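Local coordinates for enoyl-CoA hydratase/isomerase (Mycobacterium avium, PDB 3P5M), which probably binds coenzyme A thioesters and catalyses enoyl-CoA hydration or isomerisation, as related members of the crotonase superfamily do, at residues 61-66 / 108-113; 123-128 / 172-177; 113-118 / 204-209. All coordinates share one frame; numbering follows the deposited sequence.

Interaction 1: 61-66 / 108-113; sequences RAFCSG and CSLALA
Cys64 SG, which sits 4.2 Å from Leu110 CD2, is held from its own side by a peptide N-H: Gly66 N donates to Cys64 SG over 3.5 Å, at an N-H...S angle of 150°. This bond, of ordinary length for a sulfur acceptor, links the peptide two residues on to a thiol that also packs on the helix. The rest of the contact is hydrocarbon. Phe63 carries CG opposite its backbone N (chi1 177°), which sends the ring toward helix 106-113, and the ring carbon CE2 does the touching. Phe63 CE2 lies 3.9 Å from Ala111 CB and 4.1 Å from Leu110 CD2, both approaching the ring obliquely. Val99 of the neighbouring strand packs on both Phe63 and Ala111, while Leu21 meets both Cys64 and Leu110. The carbonyl of Phe63 is bound by Asn28 ND2, and Cys64 pairs through its backbone with Ala102 and Val104. In crotonase-fold enzymes the loop equivalent to 61-66 and the start of the helix corresponding to 106-113 usually supply the two peptide N-H groups of the oxyanion hole. Between these two segments there is no hydrogen bond, so their direct contact is apolar packing, which has little directional demand.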
loop_
_atom_site.group_PDB
_atom_site.type_symbol
_atom_site.label_atom_id
_atom_site.label_comp_id
_atom_site.label_asym_id
_atom_site.label_seq_id
_atom_site.Cartn_x
_atom_site.Cartn_y
_atom_site.Cartn_z
ATOM N N ARG B 61 6.476 30.585 1.980
ATOM C CA ARG B 61 6.576 29.242 2.577
ATOM C C ARG B 61 5.318 28.348 2.443
ATOM O O ARG B 61 5.405 27.128 2.543
ATOM C CB ARG B 61 6.920 29.381 4.053
ATOM N N ALA B 62 4.158 28.965 2.222
ATOM C CA ALA B 62 2.891 28.250 2.256
ATOM C C ALA B 62 2.052 28.546 1.019
ATOM O O ALA B 62 2.079 29.660 0.511
ATOM C CB ALA B 62 2.111 28.614 3.548
ATOM N N PHE B 63 1.303 27.550 0.540
ATOM C CA PHE B 63 0.313 27.770 -0.507
ATOM C C PHE B 63 -0.718 28.813 -0.006
ATOM O O PHE B 63 -0.877 29.885 -0.608
ATOM C CB PHE B 63 -0.368 26.430 -0.915
ATOM C CG PHE B 63 -1.466 26.584 -1.952
ATOM C CD1 PHE B 63 -1.164 26.811 -3.289
ATOM C CD2 PHE B 63 -2.816 26.486 -1.581
ATOM C CE1 PHE B 63 -2.195 26.965 -4.243
ATOM C CE2 PHE B 63 -3.843 26.658 -2.526
ATOM C CZ PHE B 63 -3.542 26.864 -3.845
ATOM N N CYS B 64 -1.401 28.489 1.094
ATOM C CA CYS B 64 -2.425 29.359 1.668
ATOM C C CYS B 64 -2.790 28.835 3.041
ATOM O O CYS B 64 -3.234 27.679 3.193
ATOM C CB CYS B 64 -3.662 29.391 0.738
ATOM S SG CYS B 64 -5.063 30.456 1.222
ATOM N N SER B 65 -2.606 29.678 4.047
ATOM C CA SER B 65 -2.969 29.319 5.409
ATOM C C SER B 65 -4.469 29.594 5.730
ATOM O O SER B 65 -4.925 29.390 6.852
ATOM C CB SER B 65 -2.012 30.020 6.390
ATOM O OG SER B 65 -2.038 31.422 6.164
ATOM N N GLY B 66 -5.239 30.010 4.728
ATOM C CA GLY B 66 -6.686 30.231 4.911
ATOM C C GLY B 66 -7.123 31.598 5.410
ATOM O O GLY B 66 -6.391 32.566 5.319
ATOM N N CYS B 108 -7.135 24.907 1.802
ATOM C CA CYS B 108 -7.455 23.565 1.369
ATOM C C CYS B 108 -8.619 23.591 0.369
ATOM O O CYS B 108 -8.532 23.035 -0.744
ATOM C CB CYS B 108 -7.777 22.670 2.591
ATOM S SG CYS B 108 -8.083 20.932 2.170
ATOM N N SER B 109 -9.717 24.237 0.759
ATOM C CA SER B 109 -10.864 24.388 -0.120
ATOM C C SER B 109 -10.425 24.891 -1.516
ATOM O O SER B 109 -10.870 24.354 -2.540
ATOM C CB SER B 109 -11.841 25.384 0.496
ATOM O OG SER B 109 -12.143 25.042 1.845
ATOM N N LEU B 110 -9.551 25.910 -1.534
ATOM C CA LEU B 110 -9.058 26.549 -2.765
ATOM C C LEU B 110 -8.343 25.560 -3.716
ATOM O O LEU B 110 -8.643 25.484 -4.932
ATOM C CB LEU B 110 -8.075 27.665 -2.378
ATOM C CG LEU B 110 -7.443 28.586 -3.416
ATOM C CD1 LEU B 110 -8.515 29.311 -4.186
ATOM C CD2 LEU B 110 -6.636 29.605 -2.617
ATOM N N ALA B 111 -7.360 24.857 -3.167
ATOM C CA ALA B 111 -6.580 23.877 -3.929
ATOM C C ALA B 111 -7.554 22.833 -4.473
ATOM O O ALA B 111 -7.533 22.501 -5.656
ATOM C CB ALA B 111 -5.554 23.217 -3.026
ATOM N N LEU B 112 -8.448 22.349 -3.623
ATOM C CA LEU B 112 -9.339 21.233 -4.016
ATOM C C LEU B 112 -10.473 21.614 -4.972
ATOM O O LEU B 112 -11.047 20.758 -5.657
ATOM C CB LEU B 112 -9.868 20.501 -2.781
ATOM C CG LEU B 112 -8.803 19.976 -1.821
ATOM C CD1 LEU B 112 -9.424 19.083 -0.760
ATOM C CD2 LEU B 112 -7.708 19.190 -2.566
ATOM N N ALA B 113 -10.775 22.893 -5.087
ATOM C CA ALA B 113 -11.689 23.347 -6.129
ATOM C C ALA B 113 -11.073 23.210 -7.543
ATOM O O ALA B 113 -11.798 23.103 -8.542
ATOM C CB ALA B 113 -12.114 24.789 -5.865
#

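Interaction 2: 123-128 / 172-177; sequences SYFQLA and GMISHI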
loop_
_atom_site.group_PDB
_atom_site.type_symbol
_atom_site.label_atom_id
_atom_site.label_comp_id
_atom_site.label_asym_id
_atom_site.label_seq_id
_atom_site.Cartn_x
_atom_site.Cartn_y
_atom_site.Cartn_z
ATOM N N SER B 123 4.233 19.161 1.252
ATOM C CA SER B 123 2.954 19.920 1.329
ATOM C C SER B 123 1.930 19.151 2.169
ATOM O O SER B 123 2.144 17.977 2.454
ATOM C CB SER B 123 2.422 20.353 -0.034
ATOM O OG SER B 123 1.961 19.269 -0.825
ATOM N N TYR B 124 0.915 19.850 2.688
ATOM C CA TYR B 124 -0.171 19.199 3.439
ATOM C C TYR B 124 -1.483 19.980 3.393
ATOM O O TYR B 124 -1.512 21.188 3.082
ATOM C CB TYR B 124 0.229 18.964 4.904
ATOM C CG TYR B 124 0.496 20.211 5.694
ATOM C CD1 TYR B 124 -0.518 20.803 6.457
ATOM C CD2 TYR B 124 1.757 20.804 5.700
ATOM C CE1 TYR B 124 -0.280 21.933 7.220
ATOM C CE2 TYR B 124 2.017 21.959 6.472
ATOM C CZ TYR B 124 0.996 22.497 7.221
ATOM O OH TYR B 124 1.221 23.597 7.971
ATOM N N PHE B 125 -2.552 19.272 3.751
ATOM C CA PHE B 125 -3.934 19.733 3.599
ATOM C C PHE B 125 -4.570 19.551 4.957
ATOM O O PHE B 125 -4.434 18.490 5.591
ATOM C CB PHE B 125 -4.621 18.899 2.516
ATOM C CG PHE B 125 -3.936 18.990 1.173
ATOM C CD1 PHE B 125 -4.369 19.911 0.205
ATOM C CD2 PHE B 125 -2.836 18.218 0.898
ATOM C CE1 PHE B 125 -3.715 20.026 -1.015
ATOM C CE2 PHE B 125 -2.169 18.319 -0.303
ATOM C CZ PHE B 125 -2.611 19.222 -1.278
ATOM N N GLN B 126 -5.229 20.594 5.452
ATOM C CA GLN B 126 -5.673 20.543 6.819
ATOM C C GLN B 126 -6.861 21.478 7.038
ATOM O O GLN B 126 -6.822 22.636 6.642
ATOM C CB GLN B 126 -4.534 20.977 7.746
ATOM C CG GLN B 126 -4.879 20.890 9.251
ATOM C CD GLN B 126 -3.845 21.615 10.147
ATOM O OE1 GLN B 126 -3.134 22.492 9.682
ATOM N NE2 GLN B 126 -3.773 21.235 11.425
ATOM N N LEU B 127 -7.894 20.952 7.683
ATOM C CA LEU B 127 -9.052 21.766 8.100
ATOM C C LEU B 127 -8.808 22.172 9.557
ATOM O O LEU B 127 -9.326 21.553 10.501
ATOM C CB LEU B 127 -10.353 20.979 7.928
ATOM C CG LEU B 127 -10.676 20.459 6.522
ATOM C CD1 LEU B 127 -12.021 19.687 6.490
ATOM C CD2 LEU B 127 -10.692 21.600 5.496
ATOM N N ALA B 128 -7.963 23.181 9.745
ATOM C CA ALA B 128 -7.619 23.587 11.106
ATOM C C ALA B 128 -8.702 24.438 11.769
ATOM O O ALA B 128 -8.518 24.874 12.893
ATOM C CB ALA B 128 -6.266 24.307 11.159
ATOM N N GLY B 172 -6.993 9.870 -2.900
ATOM C CA GLY B 172 -7.692 10.436 -4.097
ATOM C C GLY B 172 -8.178 11.863 -3.889
ATOM O O GLY B 172 -9.066 12.355 -4.641
ATOM N N MET B 173 -7.572 12.558 -2.888
ATOM C CA MET B 173 -7.896 13.960 -2.638
ATOM C C MET B 173 -7.379 14.854 -3.744
ATOM O O MET B 173 -8.001 15.835 -4.100
ATOM C CB MET B 173 -7.258 14.445 -1.315
ATOM C CG MET B 173 -7.803 15.790 -0.787
ATOM S SD MET B 173 -6.814 16.556 0.564
ATOM C CE MET B 173 -7.225 15.361 1.840
ATOM N N ILE B 174 -6.204 14.516 -4.253
ATOM C CA ILE B 174 -5.483 15.340 -5.201
ATOM C C ILE B 174 -5.080 14.499 -6.406
ATOM O O ILE B 174 -4.843 13.294 -6.263
ATOM C CB ILE B 174 -4.228 16.025 -4.523
ATOM C CG1 ILE B 174 -3.343 14.990 -3.819
ATOM C CG2 ILE B 174 -4.725 17.105 -3.517
ATOM C CD1 ILE B 174 -1.947 15.537 -3.395
ATOM N N SER B 175 -4.975 15.123 -7.575
ATOM C CA SER B 175 -4.673 14.376 -8.794
ATOM C C SER B 175 -3.196 13.962 -8.938
ATOM O O SER B 175 -2.922 12.908 -9.469
ATOM C CB SER B 175 -5.102 15.181 -10.005
ATOM O OG SER B 175 -4.336 16.372 -10.062
ATOM N N HIS B 176 -2.274 14.774 -8.413
ATOM C CA HIS B 176 -0.814 14.576 -8.623
ATOM C C HIS B 176 0.026 14.683 -7.389
ATOM O O HIS B 176 -0.154 15.606 -6.551
ATOM C CB HIS B 176 -0.260 15.569 -9.641
ATOM C CG HIS B 176 -0.716 15.301 -11.046
ATOM N ND1 HIS B 176 -1.983 15.611 -11.481
ATOM C CD2 HIS B 176 -0.085 14.715 -12.093
ATOM C CE1 HIS B 176 -2.105 15.260 -12.752
ATOM N NE2 HIS B 176 -0.973 14.701 -13.143
ATOM N N ILE B 177 0.961 13.743 -7.289
ATOM C CA ILE B 177 1.965 13.804 -6.274
ATOM C C ILE B 177 3.364 13.940 -6.914
ATOM O O ILE B 177 3.632 13.387 -7.997
ATOM C CB ILE B 177 1.856 12.564 -5.316
ATOM C CG1 ILE B 177 2.765 12.702 -4.103
ATOM C CG2 ILE B 177 2.238 11.257 -6.028
ATOM C CD1 ILE B 177 2.304 13.619 -3.029
#
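Phe125 is the residue through which segment 123-128 meets Met173 and Ile174. Ser123 enters the strand with OG turned back to the carbonyl of Ala120. Tyr124 pairs through its backbone with Gly101 and Ala103, and its side chain packs against strand 102-104 and Ala180 of a third subunit. The alternation of the strand then directs Phe125 to the interior. With CG beside the backbone N and opposite the carbonyl carbon (chi1 -59°), its ring extends over the loop that follows helix 165-171.

Two side chains receive it, both on the same side of the ring plane. Near the root, Met173 SD lies 3.8 Å from Phe125 CB and 4.4 Å from the centroid of the Phe125 ring, 34° off the normal, an oblique Met-aromatic contact in which the two side chains run antiparallel alongside each other. At the far end, Ile174 CG2 touches Phe125 CZ at 3.7 Å, and Ile174 CD1 comes within 4.2 Å of Phe125 CE2.

Next along, Gln126 points the other way, and its NE2 reaches the carbonyl of Ala160; Leu127 packs on Pro136 and Leu144. The receiving loop starts at Gly172, whose positive phi closes helix 165-171 in a Schellman motif, and continues past Ile174 to Ser175, whose OG lies 2.9 Å from His176 ND1 in the plane of that ring. Between these two segments, strand 124-126 meets the loop leading into strand 176-177 through carbon and sulfur, without a hydrogen bond, so the contact rests on dispersion and burial of apolar surface.

Interaction 3: 113-118 / 204-209; sequences ACDLVV and WTKRAL
Asp115 and Lys206 form a buried salt bridge between the spiral beta-beta-alpha core of the crotonase fold, just ahead of strand 116-119, and helix 199-213 of the C-terminal helical region. Conformation decides its shape. Asp115 holds CG opposite its carbonyl carbon (chi1 -53°), aiming the carboxylate at the helix. Lys206 leaves that helix in the same kind of first rotamer (chi1 -74°), runs extended through chi2 and then bends at chi3 (64°), so that its aliphatic arm crosses the carboxylate at about a right angle instead of meeting it end on. Asp115 OD1 consequently lies against the methylenes, 3.3 Å from Lys206 CE and 3.5 Å from Lys206 CD. The ammonium reaches past it to the other oxygen.

Both charged groups have further partners. Val95 N donates to Asp115 OD2, while Lys206 NZ also binds the carbonyls of Ile88 and Lys93, at and beyond the end of helix 74-90. This polar network probably offsets the cost of burying the pair, next to which Met158 of a second subunit packs on Lys206. The bridge itself is made by Lys206 NZ and the syn lone pair of Asp115 OD2, 2.8 Å apart.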
loop_
_atom_site.group_PDB
_atom_site.type_symbol
_atom_site.label_atom_id
_atom_site.label_comp_id
_atom_site.label_asym_id
_atom_site.label_seq_id
_atom_site.Cartn_x
_atom_site.Cartn_y
_atom_site.Cartn_z
ATOM N N ALA B 113 -10.775 22.893 -5.087
ATOM C CA ALA B 113 -11.689 23.347 -6.129
ATOM C C ALA B 113 -11.073 23.210 -7.543
ATOM O O ALA B 113 -11.798 23.103 -8.542
ATOM C CB ALA B 113 -12.114 24.789 -5.865
ATOM N N CYS B 114 -9.746 23.173 -7.624
ATOM C CA CYS B 114 -9.072 23.122 -8.923
ATOM C C CYS B 114 -9.249 21.769 -9.611
ATOM O O CYS B 114 -9.519 20.759 -8.966
ATOM C CB CYS B 114 -7.586 23.463 -8.773
ATOM S SG CYS B 114 -7.338 25.099 -8.073
ATOM N N ASP B 115 -9.097 21.762 -10.923
ATOM C CA ASP B 115 -9.190 20.517 -11.694
ATOM C C ASP B 115 -8.077 19.512 -11.461
ATOM O O ASP B 115 -8.321 18.331 -11.457
ATOM C CB ASP B 115 -9.305 20.855 -13.164
ATOM C CG ASP B 115 -10.421 21.821 -13.395
ATOM O OD1 ASP B 115 -11.563 21.391 -13.142
ATOM O OD2 ASP B 115 -10.154 22.972 -13.769
ATOM N N LEU B 116 -6.860 19.989 -11.272
ATOM C CA LEU B 116 -5.721 19.131 -10.988
ATOM C C LEU B 116 -4.970 19.826 -9.891
ATOM O O LEU B 116 -4.971 21.053 -9.844
ATOM C CB LEU B 116 -4.837 19.004 -12.231
ATOM C CG LEU B 116 -5.490 18.453 -13.506
ATOM C CD1 LEU B 116 -4.553 18.615 -14.682
ATOM C CD2 LEU B 116 -5.917 16.964 -13.329
ATOM N N VAL B 117 -4.370 19.060 -8.984
ATOM C CA VAL B 117 -3.526 19.618 -7.907
ATOM C C VAL B 117 -2.202 18.879 -7.975
ATOM O O VAL B 117 -2.186 17.646 -7.998
ATOM C CB VAL B 117 -4.150 19.406 -6.505
ATOM C CG1 VAL B 117 -3.160 19.823 -5.377
ATOM C CG2 VAL B 117 -5.506 20.179 -6.398
ATOM N N VAL B 118 -1.109 19.633 -8.038
ATOM C CA VAL B 118 0.246 19.070 -8.055
ATOM C C VAL B 118 0.898 19.460 -6.731
ATOM O O VAL B 118 1.174 20.646 -6.465
ATOM C CB VAL B 118 1.090 19.586 -9.278
ATOM C CG1 VAL B 118 2.466 18.925 -9.283
ATOM C CG2 VAL B 118 0.378 19.318 -10.649
ATOM N N TRP B 204 -15.865 21.285 -21.784
ATOM C CA TRP B 204 -17.015 20.381 -21.780
ATOM C C TRP B 204 -16.923 19.250 -20.756
ATOM O O TRP B 204 -17.913 18.980 -20.043
ATOM C CB TRP B 204 -17.250 19.796 -23.172
ATOM C CG TRP B 204 -18.069 20.693 -24.018
ATOM C CD1 TRP B 204 -17.626 21.489 -25.029
ATOM C CD2 TRP B 204 -19.480 20.922 -23.918
ATOM N NE1 TRP B 204 -18.683 22.178 -25.595
ATOM C CE2 TRP B 204 -19.822 21.863 -24.922
ATOM C CE3 TRP B 204 -20.493 20.428 -23.082
ATOM C CZ2 TRP B 204 -21.129 22.300 -25.120
ATOM C CZ3 TRP B 204 -21.783 20.875 -23.284
ATOM C CH2 TRP B 204 -22.092 21.783 -24.300
ATOM N N THR B 205 -15.771 18.591 -20.681
ATOM C CA THR B 205 -15.471 17.632 -19.608
ATOM C C THR B 205 -15.724 18.230 -18.215
ATOM O O THR B 205 -16.365 17.585 -17.380
ATOM C CB THR B 205 -14.015 17.168 -19.687
ATOM O OG1 THR B 205 -13.781 16.537 -20.945
ATOM C CG2 THR B 205 -13.671 16.209 -18.540
ATOM N N LYS B 206 -15.242 19.457 -17.957
ATOM C CA LYS B 206 -15.521 20.102 -16.651
ATOM C C LYS B 206 -17.005 20.322 -16.392
ATOM O O LYS B 206 -17.464 20.157 -15.235
ATOM C CB LYS B 206 -14.839 21.458 -16.485
ATOM C CG LYS B 206 -13.386 21.425 -16.242
ATOM C CD LYS B 206 -12.823 22.891 -15.998
ATOM C CE LYS B 206 -13.389 23.578 -14.724
ATOM N NZ LYS B 206 -12.411 24.645 -14.206
ATOM N N ARG B 207 -17.755 20.738 -17.429
ATOM C CA ARG B 207 -19.192 20.925 -17.226
ATOM C C ARG B 207 -19.890 19.614 -16.872
ATOM O O ARG B 207 -20.779 19.610 -16.010
ATOM C CB ARG B 207 -19.924 21.651 -18.396
ATOM N N ALA B 208 -19.522 18.518 -17.530
ATOM C CA ALA B 208 -20.169 17.232 -17.249
ATOM C C ALA B 208 -19.814 16.773 -15.842
ATOM O O ALA B 208 -20.661 16.292 -15.091
ATOM C CB ALA B 208 -19.774 16.160 -18.284
ATOM N N LEU B 209 -18.546 16.946 -15.489
ATOM C CA LEU B 209 -18.048 16.538 -14.198
ATOM C C LEU B 209 -18.616 17.384 -13.033
ATOM O O LEU B 209 -18.927 16.843 -11.966
ATOM C CB LEU B 209 -16.514 16.469 -14.227
ATOM C CG LEU B 209 -15.916 15.841 -12.976
ATOM C CD1 LEU B 209 -16.317 14.342 -12.934
ATOM C CD2 LEU B 209 -14.355 15.998 -12.907
#

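How the interactions relate
All three contacts are buried, but the outermost differs in chemistry. Interaction 1 lies closest to the centre of the chain and, like interaction 2, is apolar across its segments; interaction 3, the farthest out, relies on charge. Interactions 1 and 2 form one continuous core: Leu112, on the helix of interaction 1, packs on both Met173 and Ile174, and Cys108 SG approaches Phe125 CB. Interactions 1 and 3 share Ala113, and strand 116-119 follows helix 106-113 after a short connection. That strand pairs with strand 176-177 of interaction 2, His176 N probably bonding to Val117 O. Each contact also has residues that meet a second subunit.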